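Local atomic coordinates of branched-chain-amino-acid aminotransferase (Pseudomonas sp. UW4, PDB entry 6JIF), a protein that probably catalyses, with pyridoxal-5'-phosphate as cofactor, the reversible transfer of amino groups between branched-chain amino acids and 2-oxo acids. Residues Cys124-Val127 with Val128-Asn131; Ala130-Arg133 with Phe134-Pro137; Pro215-Lys218 with Ala219-His223. All blocks are in the same frame, centred on the assembly; numbering follows the deposited sequence.

Interactions 1 and 2 are consecutive parts of one local story: helix 117-130 ends in the first, and the chain turns toward strand 143-153 in the second. They share A130 and N131, their centres lie about 9 Å apart, and V128 CG1 packs on I135 CD1 at 3.9 Å. Interaction 3, at the end of helix 206-221, lies across the chain's centre from interaction 1, with the two centres about 36 Å apart and the nearest atoms about 26 Å apart. Neither helix end reaches the cofactor: the side chain of C124 is about 13 Å from pyridoxal-5'-phosphate, and residue G216 about 12 Å from it, although helix 206-221 also carries the pocket residue Y209.

Interaction 1. Residues Cys124-Val127 with Val128-Asn131; sequences CKAV and VRAN
N131 ND2 donates to V127 O at 3.0 Å, with an angle of 156° at hydrogen, where the bonding of helix 117-130 runs out. The donor approaches tilted from the carbonyl plane, while N131 N adds a weak bond to the same oxygen. The side chain reaches it because CG stands anti to its own carbonyl carbon (chi1 -65°), which carries the amide back beside the last turn. N131 ND2 also passes V127 CG1 at 3.9 Å, the two side chains crossing at a slant.

A different fold-back occurs on the outer face. The R129 chain bends at chi3 (-55°) and lays one face of its guanidinium over the backbone around A126 CA. R129 NH2 comes to 3.6 Å from A126 CB and R129 NH1 to 3.7 Å from K125 CB, so the flat group rests on the preceding turn. K125 NZ stays 5.2 Å from R129 NH1; these like charges would probably keep the two ends apart.

Beneath both lies the regular ladder, V128 N to C124 O, R129 N to K125 O at 2.8 Å and A130 N to A126 O. V128 CG2 packs beside C124 O at 3.4 Å.

Further out, N131 ND2 also bonds K40 O, fixing the amide between helix end and N-terminal loop. The buried flank of the helix packs on the antiparallel sheet: C124 and V127 meet I169 of strand 164-174, V128 meets I91 of strand 91-94, and both C124 and V128 touch L146 of strand 143-153.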
ATOM      1  N   CYS B 124     -21.822 -10.592   7.365  1.00 16.99           N
ATOM      2  CA  CYS B 124     -21.564  -9.914   8.636  1.00 18.48           C
ATOM      3  C   CYS B 124     -22.494 -10.422   9.711  1.00 20.49           C
ATOM      4  O   CYS B 124     -22.056 -10.695  10.844  1.00 20.52           O
ATOM      5  CB  CYS B 124     -21.725  -8.409   8.495  1.00 18.25           C
ATOM      6  SG  CYS B 124     -20.469  -7.562   7.498  1.00 21.55           S
ATOM      7  N   LYS B 125     -23.789 -10.548   9.377  1.00 22.01           N
ATOM      8  CA  LYS B 125     -24.776 -11.042  10.340  1.00 19.13           C
ATOM      9  C   LYS B 125     -24.455 -12.461  10.789  1.00 22.60           C
ATOM     10  O   LYS B 125     -24.553 -12.775  11.975  1.00 17.14           O
ATOM     11  CB  LYS B 125     -26.194 -10.980   9.754  1.00 21.36           C
ATOM     12  CG  LYS B 125     -26.710  -9.564   9.544  1.00 18.16           C
ATOM     13  CD  LYS B 125     -28.072  -9.562   8.925  1.00 19.36           C
ATOM     14  CE  LYS B 125     -29.146  -9.880   9.948  1.00 21.05           C
ATOM     15  NZ  LYS B 125     -30.380 -10.006   9.164  1.00 28.02           N
ATOM     16  N   ALA B 126     -24.011 -13.314   9.872  1.00 18.65           N
ATOM     17  CA  ALA B 126     -23.658 -14.680  10.254  1.00 17.70           C
ATOM     18  C   ALA B 126     -22.470 -14.692  11.208  1.00 19.61           C
ATOM     19  O   ALA B 126     -22.446 -15.475  12.153  1.00 19.18           O
ATOM     20  CB  ALA B 126     -23.345 -15.512   8.998  1.00 20.41           C
ATOM     21  N   VAL B 127     -21.483 -13.815  10.979  1.00 16.75           N
ATOM     22  CA  VAL B 127     -20.353 -13.739  11.921  1.00 17.47           C
ATOM     23  C   VAL B 127     -20.805 -13.270  13.309  1.00 21.09           C
ATOM     24  O   VAL B 127     -20.397 -13.832  14.351  1.00 20.42           O
ATOM     25  CB  VAL B 127     -19.262 -12.828  11.337  1.00 22.14           C
ATOM     26  CG1 VAL B 127     -18.182 -12.511  12.394  1.00 27.37           C
ATOM     27  CG2 VAL B 127     -18.628 -13.497  10.142  1.00 20.46           C
ATOM     28  N   VAL B 128     -21.677 -12.249  13.358  1.00 18.01           N
ATOM     29  CA  VAL B 128     -22.209 -11.840  14.657  1.00 20.37           C
ATOM     30  C   VAL B 128     -22.955 -13.011  15.319  1.00 18.53           C
ATOM     31  O   VAL B 128     -22.731 -13.351  16.500  1.00 18.57           O
ATOM     32  CB  VAL B 128     -23.091 -10.582  14.510  1.00 19.67           C
ATOM     33  CG1 VAL B 128     -23.608 -10.104  15.865  1.00 17.43           C
ATOM     34  CG2 VAL B 128     -22.275  -9.435  13.955  1.00 22.61           C
ATOM     35  N   ARG B 129     -23.829 -13.693  14.559  1.00 22.58           N
ATOM     36  CA  ARG B 129     -24.591 -14.777  15.173  1.00 18.99           C
ATOM     37  C   ARG B 129     -23.685 -15.867  15.732  1.00 21.20           C
ATOM     38  O   ARG B 129     -23.995 -16.476  16.765  1.00 25.74           O
ATOM     39  CB  ARG B 129     -25.577 -15.391  14.164  1.00 22.24           C
ATOM     40  CG  ARG B 129     -26.751 -14.526  13.860  1.00 19.35           C
ATOM     41  CD  ARG B 129     -27.819 -15.362  13.137  1.00 20.25           C
ATOM     42  NE  ARG B 129     -27.306 -16.039  11.936  1.00 22.76           N
ATOM     43  CZ  ARG B 129     -27.270 -15.481  10.734  1.00 21.80           C
ATOM     44  NH1 ARG B 129     -27.701 -14.233  10.580  1.00 21.84           N
ATOM     45  NH2 ARG B 129     -26.779 -16.157   9.689  1.00 26.66           N
ATOM     46  N   ALA B 130     -22.604 -16.161  15.048  1.00 19.28           N
ATOM     47  CA  ALA B 130     -21.705 -17.248  15.434  1.00 27.10           C
ATOM     48  C   ALA B 130     -20.828 -16.899  16.607  1.00 23.74           C
ATOM     49  O   ALA B 130     -20.163 -17.792  17.170  1.00 22.74           O
ATOM     50  CB  ALA B 130     -20.795 -17.619  14.261  1.00 21.46           C
ATOM     51  N   ASN B 131     -20.751 -15.619  16.931  1.00 19.16           N
ATOM     52  CA  ASN B 131     -19.870 -15.205  18.025  1.00 20.11           C
ATOM     53  C   ASN B 131     -20.626 -14.401  19.086  1.00 21.04           C
ATOM     54  O   ASN B 131     -20.040 -13.549  19.733  1.00 21.45           O
ATOM     55  CB  ASN B 131     -18.675 -14.411  17.479  1.00 22.18           C
ATOM     56  CG  ASN B 131     -17.755 -15.257  16.588  1.00 20.78           C
ATOM     57  OD1 ASN B 131     -16.939 -16.020  17.089  1.00 25.29           O
ATOM     58  ND2 ASN B 131     -17.861 -15.098  15.260  1.00 19.21           N
TER

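Interaction 2. Residues Ala130-Arg133 with Phe134-Pro137; sequences ANER and FIPP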
ATOM      1  N   ALA B 130     -22.604 -16.161  15.048  1.00 19.28           N
ATOM      2  CA  ALA B 130     -21.705 -17.248  15.434  1.00 27.10           C
ATOM      3  C   ALA B 130     -20.828 -16.899  16.607  1.00 23.74           C
ATOM      4  O   ALA B 130     -20.163 -17.792  17.170  1.00 22.74           O
ATOM      5  CB  ALA B 130     -20.795 -17.619  14.261  1.00 21.46           C
ATOM      6  N   ASN B 131     -20.751 -15.619  16.931  1.00 19.16           N
ATOM      7  CA  ASN B 131     -19.870 -15.205  18.025  1.00 20.11           C
ATOM      8  C   ASN B 131     -20.626 -14.401  19.086  1.00 21.04           C
ATOM      9  O   ASN B 131     -20.040 -13.549  19.733  1.00 21.45           O
ATOM     10  CB  ASN B 131     -18.675 -14.411  17.479  1.00 22.18           C
ATOM     11  CG  ASN B 131     -17.755 -15.257  16.588  1.00 20.78           C
ATOM     12  OD1 ASN B 131     -16.939 -16.020  17.089  1.00 25.29           O
ATOM     13  ND2 ASN B 131     -17.861 -15.098  15.260  1.00 19.21           N
ATOM     14  N   GLU B 132     -21.944 -14.594  19.222  1.00 26.09           N
ATOM     15  CA  GLU B 132     -22.699 -13.791  20.198  1.00 23.90           C
ATOM     16  C   GLU B 132     -22.106 -13.811  21.604  1.00 26.22           C
ATOM     17  O   GLU B 132     -22.270 -12.846  22.353  1.00 24.07           O
ATOM     18  CB  GLU B 132     -24.171 -14.213  20.231  1.00 34.05           C
ATOM     19  CG  GLU B 132     -24.824 -14.010  18.844  1.00 35.74           C
ATOM     20  CD  GLU B 132     -26.349 -13.838  18.868  1.00 38.96           C
ATOM     21  OE1 GLU B 132     -26.957 -14.040  19.940  1.00 37.38           O
ATOM     22  OE2 GLU B 132     -26.928 -13.503  17.793  1.00 31.34           O
ATOM     23  N   ARG B 133     -21.431 -14.884  22.009  1.00 26.53           N
ATOM     24  CA  ARG B 133     -20.936 -14.867  23.389  1.00 27.39           C
ATOM     25  C   ARG B 133     -19.838 -13.836  23.610  1.00 28.91           C
ATOM     26  O   ARG B 133     -19.511 -13.519  24.766  1.00 31.40           O
ATOM     27  CB  ARG B 133     -20.441 -16.254  23.798  1.00 33.78           C
ATOM     28  CG  ARG B 133     -19.072 -16.578  23.374  1.00 23.11           C
ATOM     29  CD  ARG B 133     -18.684 -17.950  23.454  1.00 32.95           C
ATOM     30  NE  ARG B 133     -17.251 -18.044  23.199  1.00 36.55           N
ATOM     31  CZ  ARG B 133     -16.234 -18.036  24.075  1.00 41.30           C
ATOM     32  NH1 ARG B 133     -16.553 -18.150  25.344  1.00 34.22           N
ATOM     33  NH2 ARG B 133     -14.927 -18.115  23.668  1.00 46.06           N
ATOM     34  N   PHE B 134     -19.253 -13.320  22.547  1.00 24.82           N
ATOM     35  CA  PHE B 134     -18.264 -12.270  22.678  1.00 24.72           C
ATOM     36  C   PHE B 134     -18.886 -10.878  22.663  1.00 23.79           C
ATOM     37  O   PHE B 134     -18.152  -9.896  22.705  1.00 29.26           O
ATOM     38  CB  PHE B 134     -17.210 -12.359  21.546  1.00 20.02           C
ATOM     39  CG  PHE B 134     -16.254 -13.519  21.693  1.00 20.59           C
ATOM     40  CD1 PHE B 134     -15.135 -13.417  22.517  1.00 23.30           C
ATOM     41  CD2 PHE B 134     -16.497 -14.722  21.056  1.00 24.51           C
ATOM     42  CE1 PHE B 134     -14.262 -14.491  22.674  1.00 28.49           C
ATOM     43  CE2 PHE B 134     -15.636 -15.789  21.218  1.00 25.81           C
ATOM     44  CZ  PHE B 134     -14.509 -15.667  22.032  1.00 21.84           C
ATOM     45  N   ILE B 135     -20.208 -10.752  22.616  1.00 28.01           N
ATOM     46  CA  ILE B 135     -20.767  -9.396  22.561  1.00 25.55           C
ATOM     47  C   ILE B 135     -20.760  -8.797  23.974  1.00 23.10           C
ATOM     48  O   ILE B 135     -21.389  -9.350  24.870  1.00 23.41           O
ATOM     49  CB  ILE B 135     -22.176  -9.397  21.932  1.00 19.24           C
ATOM     50  CG1 ILE B 135     -22.101  -9.872  20.478  1.00 21.12           C
ATOM     51  CG2 ILE B 135     -22.788  -7.994  21.992  1.00 18.64           C
ATOM     52  CD1 ILE B 135     -23.426 -10.038  19.810  1.00 20.24           C
ATOM     53  N   PRO B 136     -20.070  -7.693  24.245  1.00 20.08           N
ATOM     54  CA  PRO B 136     -20.112  -7.128  25.613  1.00 20.91           C
ATOM     55  C   PRO B 136     -21.524  -6.708  25.987  1.00 27.74           C
ATOM     56  O   PRO B 136     -22.267  -6.156  25.161  1.00 21.78           O
ATOM     57  CB  PRO B 136     -19.163  -5.929  25.530  1.00 21.04           C
ATOM     58  CG  PRO B 136     -18.239  -6.247  24.372  1.00 20.98           C
ATOM     59  CD  PRO B 136     -19.121  -6.961  23.387  1.00 19.89           C
ATOM     60  N   PRO B 137     -21.928  -6.929  27.239  1.00 27.38           N
ATOM     61  CA  PRO B 137     -23.310  -6.609  27.635  1.00 29.48           C
ATOM     62  C   PRO B 137     -23.604  -5.114  27.527  1.00 27.15           C
ATOM     63  O   PRO B 137     -22.702  -4.275  27.522  1.00 26.79           O
ATOM     64  CB  PRO B 137     -23.382  -7.081  29.088  1.00 32.08           C
ATOM     65  CG  PRO B 137     -22.279  -8.052  29.247  1.00 30.19           C
ATOM     66  CD  PRO B 137     -21.227  -7.760  28.229  1.00 29.02           C
TER
HETATM   67  O   HOH W   1     -23.570 -12.029  24.730  1.00 38.91           O
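E132 O is gripped twice, by a water that donates to it at 2.8 Å and by I135 N at 3.0 Å. The backbone bond is straight at hydrogen (166°), yet its donor stands well above the carbonyl plane, as is usual in a tight 3-10 turn. The same water reaches I135 O weakly, at 3.5 Å, and so links the two carbonyls only loosely. One residue earlier the pattern repeats, with F134 N donating to N131 O at 2.9 Å. These successive bonds spanning three residues turn the chain after helix 117-130.

The side chains complete the turn. R133 sets CG between its backbone N and carbonyl carbon (chi1 83°), the crowded position, and from there runs extended beside F134, both pointing the same way. Its guanidinium meets the ring obliquely, the planes 73° apart, with R133 NE 3.4 Å from F134 CE2. NE also forms a salt bridge with D39, which helps hold the group beside the ring. N131 O also lies at the ring's edge, in its plane, 4.0 Å from F134 CD2. I135 lays CD1 along E132 CA at 3.8 Å.

Beyond the turn, F134 packs on I26, L144 and P173, and I135 on L144 and I91. Replacing F134 with an alanine would probably leave a gap among these residues and deprive the R133 guanidinium of the ring that limits its swing. The chemistry is therefore divided: backbone bonds set the turn, with a water also bound to E132 O, an apolar ring fills its buried side, and a charged group paired with D39 borders that ring.

Interaction 3. Residues Pro215-Lys218 with Ala219-His223; sequences PGSK and AKKAH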
ATOM      1  N   PRO B 215       5.132   8.144   9.828  1.00 18.07           N
ATOM      2  CA  PRO B 215       4.674   9.446  10.360  1.00 16.73           C
ATOM      3  C   PRO B 215       3.933   9.338  11.674  1.00 14.17           C
ATOM      4  O   PRO B 215       4.137  10.182  12.592  1.00 14.15           O
ATOM      5  CB  PRO B 215       3.746   9.980   9.258  1.00 15.22           C
ATOM      6  CG  PRO B 215       4.153   9.254   8.022  1.00 18.22           C
ATOM      7  CD  PRO B 215       4.725   7.945   8.418  1.00 18.18           C
ATOM      8  N   GLY B 216       3.109   8.301  11.788  1.00 12.95           N
ATOM      9  CA  GLY B 216       2.395   8.077  13.032  1.00 13.62           C
ATOM     10  C   GLY B 216       3.357   7.774  14.144  1.00 17.32           C
ATOM     11  O   GLY B 216       3.221   8.287  15.244  1.00 17.41           O
ATOM     12  N   SER B 217       4.385   6.981  13.843  1.00 14.65           N
ATOM     13  CA  SER B 217       5.383   6.622  14.837  1.00 17.90           C
ATOM     14  C   SER B 217       6.166   7.848  15.299  1.00 22.74           C
ATOM     15  O   SER B 217       6.468   7.995  16.493  1.00 20.92           O
ATOM     16  CB  SER B 217       6.320   5.570  14.231  1.00 19.88           C
ATOM     17  OG  SER B 217       7.117   5.037  15.272  1.00 35.11           O
ATOM     18  N   LYS B 218       6.473   8.754  14.359  1.00 19.44           N
ATOM     19  CA  LYS B 218       7.219   9.966  14.681  1.00 18.75           C
ATOM     20  C   LYS B 218       6.395  10.909  15.554  1.00 17.86           C
ATOM     21  O   LYS B 218       6.931  11.503  16.499  1.00 17.03           O
ATOM     22  CB  LYS B 218       7.691  10.639  13.394  1.00 25.32           C
ATOM     23  CG  LYS B 218       9.000  10.046  12.929  1.00 24.46           C
ATOM     24  CD  LYS B 218       9.545  10.726  11.723  1.00 27.78           C
ATOM     25  CE  LYS B 218      11.018  10.341  11.552  1.00 37.00           C
ATOM     26  NZ  LYS B 218      11.472  10.571  10.143  1.00 42.00           N
ATOM     27  N   ALA B 219       5.092  11.050  15.272  1.00 17.50           N
ATOM     28  CA  ALA B 219       4.242  11.846  16.152  1.00 15.98           C
ATOM     29  C   ALA B 219       4.146  11.219  17.540  1.00 15.64           C
ATOM     30  O   ALA B 219       4.159  11.922  18.550  1.00 14.64           O
ATOM     31  CB  ALA B 219       2.841  12.007  15.526  1.00 16.96           C
ATOM     32  N   LYS B 220       4.011   9.903  17.621  1.00 16.12           N
ATOM     33  CA  LYS B 220       3.922   9.292  18.950  1.00 18.18           C
ATOM     34  C   LYS B 220       5.258   9.350  19.701  1.00 15.98           C
ATOM     35  O   LYS B 220       5.286   9.468  20.940  1.00 16.59           O
ATOM     36  CB  LYS B 220       3.418   7.863  18.811  1.00 20.89           C
ATOM     37  CG  LYS B 220       1.937   7.845  18.402  1.00 21.88           C
ATOM     38  CD  LYS B 220       1.530   6.511  17.796  1.00 34.23           C
ATOM     39  CE  LYS B 220       0.065   6.550  17.308  1.00 40.45           C
ATOM     40  NZ  LYS B 220      -0.258   5.594  16.190  1.00 47.30           N
ATOM     41  N   LYS B 221       6.382   9.245  19.000  1.00 21.10           N
ATOM     42  CA  LYS B 221       7.657   9.391  19.706  1.00 20.94           C
ATOM     43  C   LYS B 221       7.819  10.795  20.259  1.00 18.56           C
ATOM     44  O   LYS B 221       8.474  10.976  21.305  1.00 22.42           O
ATOM     45  CB  LYS B 221       8.838   9.053  18.793  1.00 27.71           C
ATOM     46  CG  LYS B 221       8.983   7.539  18.472  1.00 39.63           C
ATOM     47  CD  LYS B 221       9.456   6.748  19.706  1.00 53.73           C
ATOM     48  CE  LYS B 221       8.602   5.495  19.996  1.00 57.79           C
ATOM     49  NZ  LYS B 221       7.325   5.791  20.768  1.00 53.14           N
ATOM     50  N   ALA B 222       7.173  11.784  19.636  1.00 15.72           N
ATOM     51  CA  ALA B 222       7.120  13.153  20.125  1.00 19.03           C
ATOM     52  C   ALA B 222       5.998  13.363  21.153  1.00 22.76           C
ATOM     53  O   ALA B 222       5.767  14.497  21.575  1.00 20.50           O
ATOM     54  CB  ALA B 222       6.965  14.128  18.932  1.00 22.54           C
ATOM     55  N   HIS B 223       5.344  12.271  21.575  1.00 15.84           N
ATOM     56  CA  HIS B 223       4.400  12.193  22.692  1.00 16.19           C
ATOM     57  C   HIS B 223       3.023  12.727  22.315  1.00 19.65           C
ATOM     58  O   HIS B 223       2.221  13.014  23.178  1.00 15.65           O
ATOM     59  CB  HIS B 223       4.940  12.922  23.937  1.00 16.82           C
ATOM     60  CG  HIS B 223       6.217  12.349  24.438  1.00 17.77           C
ATOM     61  ND1 HIS B 223       6.257  11.164  25.131  1.00 24.28           N
ATOM     62  CD2 HIS B 223       7.504  12.757  24.307  1.00 22.32           C
ATOM     63  CE1 HIS B 223       7.511  10.900  25.473  1.00 28.15           C
ATOM     64  NE2 HIS B 223       8.288  11.846  24.975  1.00 24.30           N
TER
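K220 and K221 pack their first methylenes against carbonyls of the preceding turn, G216 O and S217 O, where helix 206-221 ends in a Schellman motif. The helix is the crossover element of a beta-alpha-beta unit, between the parallel strands 185-189 and 227-230.

The three lysines diverge. K220 sets CG anti to its carbonyl carbon (chi1 -71°) and then runs extended back toward the start of the helix, alongside G216 O, with CG 3.4 Å from that oxygen. G216 has no side chain beside this path, and the ammonium goes on to a long, weak ion pair with D226. K218 also runs extended and leads back, but it heads off at a wide angle to K220, and its NZ makes a weak bond to Y192 OH. K221 differs from both: CG touches S217 O at 3.2 Å, then the chain bends from chi2 (-71°) onward and its end leads away from the preceding turn. A222 CB adds a smaller contact, 3.6 Å from K218 O.

Underneath, the backbone bonds hold until the last turn. K220 N donates to G216 O at 3.0 Å and K221 N to S217 O at 2.8 Å, whereas A222 N reaches K218 O at 3.2 Å, the longest of the four, as A222 leaves helical geometry. The inner side rests on the sheet through P215 on Y229 and A219 on A227; S217 packs on L111 of the second subunit.

Closure comes with H223, whose positive phi (79°) reverses the chain. H223 N donates to K220 O at 2.9 Å. One face of the H223 imidazole lies over K221 O, which sits 3.6 Å above the ring plane and offset toward the rim.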